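Local structure of methyltransferase (2B78) at residues 4-7 and 8-12; 67-70 and 71-75; 316-319 and 320-323. The protein is of undetermined specificity but probably transfers methyl groups from S-adenosyl-L-methionine, perhaps to RNA. All blocks are in the same frame, centred on the assembly; numbering follows the deposited sequence.

Contact 1: residues 4-7 and 8-12; sequences LMVG and SFAEK
Val-6 lays its branched CB against the methyl of Ala-10, four residues further along in the first turn of the helix, with the two CB atoms 3.9 Å apart. Its CG2 reaches on toward the next residue and comes within 4.1 Å of Glu-11 N. Both side chains are buried, and Tyr-26 touches each of them, while Leu-38 of the adjacent strand 34-39 and Leu-46 of strand 45-54 pack on Val-6. This is the junction between strand 2-5, an outer strand of the mixed sheet in the PUA-like domain, and helix 8-16, with Gly-7 at the N-cap position. The carbonyl of Gly-7 accepts the first main-chain bond of the helix, from Glu-11 N to Gly-7 O at 2.9 Å with an N-H...O angle of 152°. Ala-10 CB also rests 3.6 Å from Gly-7 O, so that oxygen is covered by the apolar methyl as well as gripped by an amide. On the polar side a water links the residue just past the strand to the helix, bridging Val-6 O and Glu-11 OE1 at 2.7 Å from each. The carboxylate gets there because Glu-11 runs fully stretched as far as CD, with CG trans to the backbone N (chi1 -169°).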
loop_
_atom_site.group_PDB
_atom_site.type_symbol
_atom_site.label_atom_id
_atom_site.label_comp_id
_atom_site.label_asym_id
_atom_site.label_seq_id
_atom_site.Cartn_x
_atom_site.Cartn_y
_atom_site.Cartn_z
ATOM N N LEU A 4 -5.957 4.009 31.721
ATOM C CA LEU A 4 -7.194 3.985 30.955
ATOM C C LEU A 4 -7.932 2.669 31.147
ATOM O O LEU A 4 -7.409 1.600 30.822
ATOM C CB LEU A 4 -6.875 4.197 29.472
ATOM C CG LEU A 4 -8.013 4.299 28.454
ATOM C CD1 LEU A 4 -8.944 5.450 28.823
ATOM C CD2 LEU A 4 -7.419 4.518 27.063
ATOM N N MET A 5 -9.141 2.739 31.696
ATOM C CA MET A 5 -9.930 1.530 31.901
ATOM C C MET A 5 -10.698 1.318 30.604
ATOM O O MET A 5 -11.407 2.209 30.137
ATOM C CB MET A 5 -10.895 1.699 33.077
ATOM C CG MET A 5 -11.537 0.392 33.526
ATOM S SD MET A 5 -12.554 0.585 35.008
ATOM C CE MET A 5 -11.277 0.647 36.270
ATOM N N VAL A 6 -10.550 0.138 30.016
ATOM C CA VAL A 6 -11.199 -0.149 28.749
ATOM C C VAL A 6 -12.455 -1.003 28.846
ATOM O O VAL A 6 -12.675 -1.701 29.831
ATOM C CB VAL A 6 -10.195 -0.813 27.791
ATOM C CG1 VAL A 6 -8.952 0.061 27.694
ATOM C CG2 VAL A 6 -9.823 -2.206 28.290
ATOM N N GLY A 7 -13.272 -0.935 27.800
ATOM C CA GLY A 7 -14.507 -1.697 27.753
ATOM C C GLY A 7 -14.288 -3.169 27.477
ATOM O O GLY A 7 -13.186 -3.591 27.115
ATOM N N SER A 8 -15.345 -3.959 27.639
ATOM C CA SER A 8 -15.265 -5.391 27.416
ATOM C C SER A 8 -14.750 -5.725 26.015
ATOM O O SER A 8 -13.830 -6.532 25.861
ATOM C CB SER A 8 -16.642 -6.028 27.634
ATOM O OG SER A 8 -16.556 -7.441 27.544
ATOM N N PHE A 9 -15.336 -5.103 24.995
ATOM C CA PHE A 9 -14.923 -5.365 23.617
ATOM C C PHE A 9 -13.455 -5.000 23.395
ATOM O O PHE A 9 -12.696 -5.772 22.810
ATOM C CB PHE A 9 -15.793 -4.573 22.634
ATOM C CG PHE A 9 -15.942 -5.240 21.295
ATOM C CD1 PHE A 9 -16.738 -6.374 21.158
ATOM C CD2 PHE A 9 -15.269 -4.755 20.179
ATOM C CE1 PHE A 9 -16.859 -7.017 19.926
ATOM C CE2 PHE A 9 -15.382 -5.387 18.943
ATOM C CZ PHE A 9 -16.179 -6.522 18.816
ATOM N N ALA A 10 -13.059 -3.814 23.843
ATOM C CA ALA A 10 -11.674 -3.382 23.692
ATOM C C ALA A 10 -10.751 -4.407 24.340
ATOM O O ALA A 10 -9.687 -4.728 23.810
ATOM C CB ALA A 10 -11.482 -2.010 24.343
ATOM N N GLU A 11 -11.177 -4.930 25.484
ATOM C CA GLU A 11 -10.410 -5.918 26.240
ATOM C C GLU A 11 -10.157 -7.221 25.473
ATOM O O GLU A 11 -9.013 -7.642 25.315
ATOM C CB GLU A 11 -11.135 -6.238 27.553
ATOM C CG GLU A 11 -10.308 -7.045 28.535
ATOM C CD GLU A 11 -11.098 -7.468 29.761
ATOM O OE1 GLU A 11 -11.876 -6.646 30.283
ATOM O OE2 GLU A 11 -10.930 -8.623 30.207
ATOM N N LYS A 12 -11.221 -7.866 25.004
ATOM C CA LYS A 12 -11.059 -9.120 24.280
ATOM C C LYS A 12 -10.135 -8.947 23.076
ATOM O O LYS A 12 -9.332 -9.827 22.773
ATOM C CB LYS A 12 -12.425 -9.678 23.839
ATOM C CG LYS A 12 -13.217 -8.783 22.902
ATOM C CD LYS A 12 -14.675 -9.239 22.768
ATOM C CE LYS A 12 -14.922 -10.156 21.569
ATOM N NZ LYS A 12 -14.297 -11.509 21.654
HETATM O O HOH W 1 -13.158 -4.273 30.632
#

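Contact 2: residues 67-70 and 71-75; sequences VSLN and VTYFI
Leu-69 sets one methyl against the Tyr-73 ring: Leu-69 CD2 lies 3.5 Å from Tyr-73 CD2 and nearly as near to Tyr-73 CE2, the two side chains meeting at a slant. The same methyl lies 4.1 Å from CZ of Phe-74, so a single branch serves both aromatic residues. Further round the ring, on the same side of its plane, the contact is looser: Val-67 CG2 approaches Tyr-73 CE1 only to 4.1 Å, the side chains crossing at roughly a right angle. Ile-62 of strand 57-63 and Phe-107, whose ring meets Phe-74 edge-to-face, continue the apolar side. The solvent side belongs to exposed Asn-70, the N-cap of helix 71-83. Its CG is folded between the backbone N and the carbonyl carbon (chi1 49°), which turns OD1 back over the first turn. There Asn-70 OD1 accepts from Tyr-73 N at 3.0 Å. The N-H...O angle is 144°, and the C=O...N angle is 168°. The main-chain Asn-70 O adds two weak bonds, from Tyr-73 N at 3.0 Å and from Phe-74 N at 3.4 Å. Tyr-73 N is thus shared between two acceptors of one residue, and the stronger capping bond comes from a neutral amide oxygen, with no formal charge on the capping group.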
loop_
_atom_site.group_PDB
_atom_site.type_symbol
_atom_site.label_atom_id
_atom_site.label_comp_id
_atom_site.label_asym_id
_atom_site.label_seq_id
_atom_site.Cartn_x
_atom_site.Cartn_y
_atom_site.Cartn_z
ATOM N N VAL A 67 6.448 -1.099 29.799
ATOM C CA VAL A 67 7.696 -0.760 29.142
ATOM C C VAL A 67 7.724 0.730 28.863
ATOM O O VAL A 67 6.694 1.404 28.929
ATOM C CB VAL A 67 7.843 -1.535 27.813
ATOM C CG1 VAL A 67 7.814 -3.038 28.081
ATOM C CG2 VAL A 67 6.725 -1.156 26.862
ATOM N N SER A 68 8.912 1.248 28.578
ATOM C CA SER A 68 9.064 2.663 28.267
ATOM C C SER A 68 9.560 2.751 26.833
ATOM O O SER A 68 10.275 1.861 26.369
ATOM C CB SER A 68 10.071 3.321 29.220
ATOM O OG SER A 68 11.325 2.670 29.145
ATOM N N LEU A 69 9.177 3.817 26.136
ATOM C CA LEU A 69 9.579 4.008 24.744
ATOM C C LEU A 69 10.888 4.764 24.573
ATOM O O LEU A 69 10.889 5.906 24.112
ATOM C CB LEU A 69 8.496 4.761 23.965
ATOM C CG LEU A 69 7.196 4.049 23.609
ATOM C CD1 LEU A 69 6.360 4.976 22.726
ATOM C CD2 LEU A 69 7.498 2.752 22.880
ATOM N N ASN A 70 12.004 4.143 24.931
ATOM C CA ASN A 70 13.290 4.804 24.769
ATOM C C ASN A 70 13.974 4.279 23.505
ATOM O O ASN A 70 13.465 3.368 22.838
ATOM C CB ASN A 70 14.174 4.574 25.997
ATOM C CG ASN A 70 14.238 3.123 26.399
ATOM O OD1 ASN A 70 14.197 2.235 25.549
ATOM N ND2 ASN A 70 14.355 2.868 27.703
ATOM N N VAL A 71 15.124 4.846 23.166
ATOM C CA VAL A 71 15.813 4.423 21.956
ATOM C C VAL A 71 16.102 2.918 21.925
ATOM O O VAL A 71 16.029 2.289 20.865
ATOM C CB VAL A 71 17.116 5.254 21.739
ATOM C CG1 VAL A 71 18.098 5.019 22.866
ATOM C CG2 VAL A 71 17.728 4.913 20.390
ATOM N N THR A 72 16.397 2.324 23.078
ATOM C CA THR A 72 16.679 0.891 23.114
ATOM C C THR A 72 15.461 0.055 22.729
ATOM O O THR A 72 15.595 -1.001 22.103
ATOM C CB THR A 72 17.172 0.443 24.506
ATOM O OG1 THR A 72 18.508 0.916 24.707
ATOM C CG2 THR A 72 17.164 -1.078 24.617
ATOM N N TYR A 73 14.278 0.524 23.100
ATOM C CA TYR A 73 13.064 -0.206 22.771
ATOM C C TYR A 73 12.910 -0.287 21.254
ATOM O O TYR A 73 12.489 -1.311 20.726
ATOM C CB TYR A 73 11.843 0.479 23.376
ATOM C CG TYR A 73 10.567 -0.304 23.163
ATOM C CD1 TYR A 73 10.296 -1.448 23.913
ATOM C CD2 TYR A 73 9.632 0.096 22.205
ATOM C CE1 TYR A 73 9.125 -2.176 23.717
ATOM C CE2 TYR A 73 8.454 -0.627 22.002
ATOM C CZ TYR A 73 8.210 -1.758 22.763
ATOM O OH TYR A 73 7.046 -2.467 22.582
ATOM N N PHE A 74 13.254 0.793 20.552
ATOM C CA PHE A 74 13.143 0.794 19.098
ATOM C C PHE A 74 14.256 -0.017 18.441
ATOM O O PHE A 74 14.045 -0.633 17.390
ATOM C CB PHE A 74 13.106 2.232 18.568
ATOM C CG PHE A 74 11.814 2.943 18.864
ATOM C CD1 PHE A 74 10.627 2.537 18.258
ATOM C CD2 PHE A 74 11.772 3.982 19.785
ATOM C CE1 PHE A 74 9.415 3.158 18.575
ATOM C CE2 PHE A 74 10.569 4.606 20.104
ATOM C CZ PHE A 74 9.389 4.192 19.499
ATOM N N ILE A 75 15.439 -0.041 19.051
ATOM C CA ILE A 75 16.540 -0.836 18.496
ATOM C C ILE A 75 16.086 -2.304 18.468
ATOM O O ILE A 75 16.291 -3.014 17.475
ATOM C CB ILE A 75 17.829 -0.689 19.360
ATOM C CG1 ILE A 75 18.440 0.691 19.120
ATOM C CG2 ILE A 75 18.835 -1.778 19.021
ATOM C CD1 ILE A 75 19.564 1.050 20.073
#

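Contact 3: residues 316-319 and 320-323; sequences QGLE and ILSE
The C-terminal end of helix 306-319, in the Rossmann-type methyltransferase domain, passes here into the short strand 321-322 that precedes strand 325-331 of the central sheet. The handover is made by two main-chain bonds that each span three residues, as in a tightened last turn. Ile-320 N donates to Gly-317 O at 3.0 Å with an N-H...O angle of 147°. Leu-321 N makes a weak, long bond to Leu-318 O at 3.4 Å, although it is fairly straight at 164°. The alternative approach of Leu-321 N to Gly-317 O, at 3.2 Å, is too badly angled for a bond. Buried Ile-320 folds back over the turn: CG1 lies between the backbone N and the carbonyl carbon (chi1 58°) and comes to 3.4 Å from Gly-317 O, while CG2 lies 3.6 Å from the carbonyl carbon of Glu-319. Ala-279 and Ile-289 cover the same isoleucine. Gln-316, whose OE1 is held by Arg-280, has its side chain about 7 Å from that of Val-272, placing the turn near the S-adenosyl-L-homocysteine site, which is not occupied in this chain. On the side facing Ile-327 and Val-385, the two leucines meet through single methyls, Leu-318 CD2 and Leu-321 CD2, 4.1 Å apart.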
loop_
_atom_site.group_PDB
_atom_site.type_symbol
_atom_site.label_atom_id
_atom_site.label_comp_id
_atom_site.label_asym_id
_atom_site.label_seq_id
_atom_site.Cartn_x
_atom_site.Cartn_y
_atom_site.Cartn_z
ATOM N N GLN A 316 -18.953 -0.870 -16.284
ATOM C CA GLN A 316 -18.514 -0.224 -17.506
ATOM C C GLN A 316 -17.295 -0.899 -18.132
ATOM O O GLN A 316 -17.151 -0.918 -19.355
ATOM C CB GLN A 316 -18.281 1.260 -17.231
ATOM C CG GLN A 316 -19.601 1.973 -16.916
ATOM C CD GLN A 316 -19.479 3.484 -16.898
ATOM O OE1 GLN A 316 -18.782 4.069 -17.730
ATOM N NE2 GLN A 316 -20.174 4.125 -15.961
ATOM N N GLY A 317 -16.433 -1.474 -17.301
ATOM C CA GLY A 317 -15.276 -2.175 -17.826
ATOM C C GLY A 317 -15.719 -3.391 -18.624
ATOM O O GLY A 317 -15.167 -3.694 -19.686
ATOM N N LEU A 318 -16.726 -4.096 -18.112
ATOM C CA LEU A 318 -17.247 -5.277 -18.785
ATOM C C LEU A 318 -17.774 -4.949 -20.173
ATOM O O LEU A 318 -17.739 -5.795 -21.064
ATOM C CB LEU A 318 -18.362 -5.910 -17.954
ATOM C CG LEU A 318 -17.869 -6.658 -16.719
ATOM C CD1 LEU A 318 -19.036 -7.055 -15.836
ATOM C CD2 LEU A 318 -17.095 -7.882 -17.166
ATOM N N GLU A 319 -18.242 -3.716 -20.356
ATOM C CA GLU A 319 -18.785 -3.281 -21.641
ATOM C C GLU A 319 -17.722 -3.162 -22.729
ATOM O O GLU A 319 -18.041 -3.212 -23.918
ATOM C CB GLU A 319 -19.501 -1.935 -21.495
ATOM C CG GLU A 319 -20.704 -1.940 -20.557
ATOM C CD GLU A 319 -21.397 -0.595 -20.531
ATOM O OE1 GLU A 319 -21.896 -0.167 -21.596
ATOM O OE2 GLU A 319 -21.438 0.039 -19.459
ATOM N N ILE A 320 -16.467 -2.983 -22.328
ATOM C CA ILE A 320 -15.379 -2.877 -23.296
ATOM C C ILE A 320 -14.343 -3.993 -23.122
ATOM O O ILE A 320 -13.194 -3.854 -23.536
ATOM C CB ILE A 320 -14.675 -1.496 -23.217
ATOM C CG1 ILE A 320 -14.133 -1.248 -21.806
ATOM C CG2 ILE A 320 -15.656 -0.389 -23.611
ATOM C CD1 ILE A 320 -13.319 0.048 -21.669
ATOM N N LEU A 321 -14.758 -5.113 -22.530
ATOM C CA LEU A 321 -13.863 -6.254 -22.319
ATOM C C LEU A 321 -14.103 -7.333 -23.372
ATOM O O LEU A 321 -15.246 -7.722 -23.625
ATOM C CB LEU A 321 -14.098 -6.857 -20.931
ATOM C CG LEU A 321 -13.122 -7.937 -20.475
ATOM C CD1 LEU A 321 -11.800 -7.277 -20.094
ATOM C CD2 LEU A 321 -13.709 -8.680 -19.274
ATOM N N SER A 322 -13.027 -7.831 -23.973
ATOM C CA SER A 322 -13.130 -8.863 -25.005
ATOM C C SER A 322 -13.775 -10.141 -24.491
ATOM O O SER A 322 -13.892 -10.357 -23.282
ATOM C CB SER A 322 -11.743 -9.215 -25.543
ATOM O OG SER A 322 -11.063 -8.067 -26.007
ATOM N N GLU A 323 -14.188 -10.991 -25.421
ATOM C CA GLU A 323 -14.778 -12.273 -25.063
ATOM C C GLU A 323 -13.657 -13.051 -24.368
ATOM O O GLU A 323 -12.497 -12.948 -24.760
ATOM C CB GLU A 323 -15.239 -12.996 -26.332
ATOM C CG GLU A 323 -15.915 -14.329 -26.095
ATOM C CD GLU A 323 -16.479 -14.931 -27.377
ATOM O OE1 GLU A 323 -16.832 -16.130 -27.361
ATOM O OE2 GLU A 323 -16.573 -14.209 -28.395
#

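How the contacts relate
Contacts 1 and 2 both start helices, 8-16 and 71-83, whereas contact 3 lies at the C-terminal end of 306-319. The first two have centres about 25 Å apart; contact 3 lies far off, with centres about 49 and 54 Å away, on the opposite side of the chain's centre from contact 2. None touches another. Contacts 1 and 3 are partly buried and join a helix to a sheet region, in the PUA-like and methyltransferase families respectively, while contact 2 is a surface contact following a loop. Chemistry follows place: an amide cap beside aliphatic-aromatic packing at contact 2, a bridging water with the backbone bond at contact 1, and main-chain bonds with aliphatic cover at contact 3.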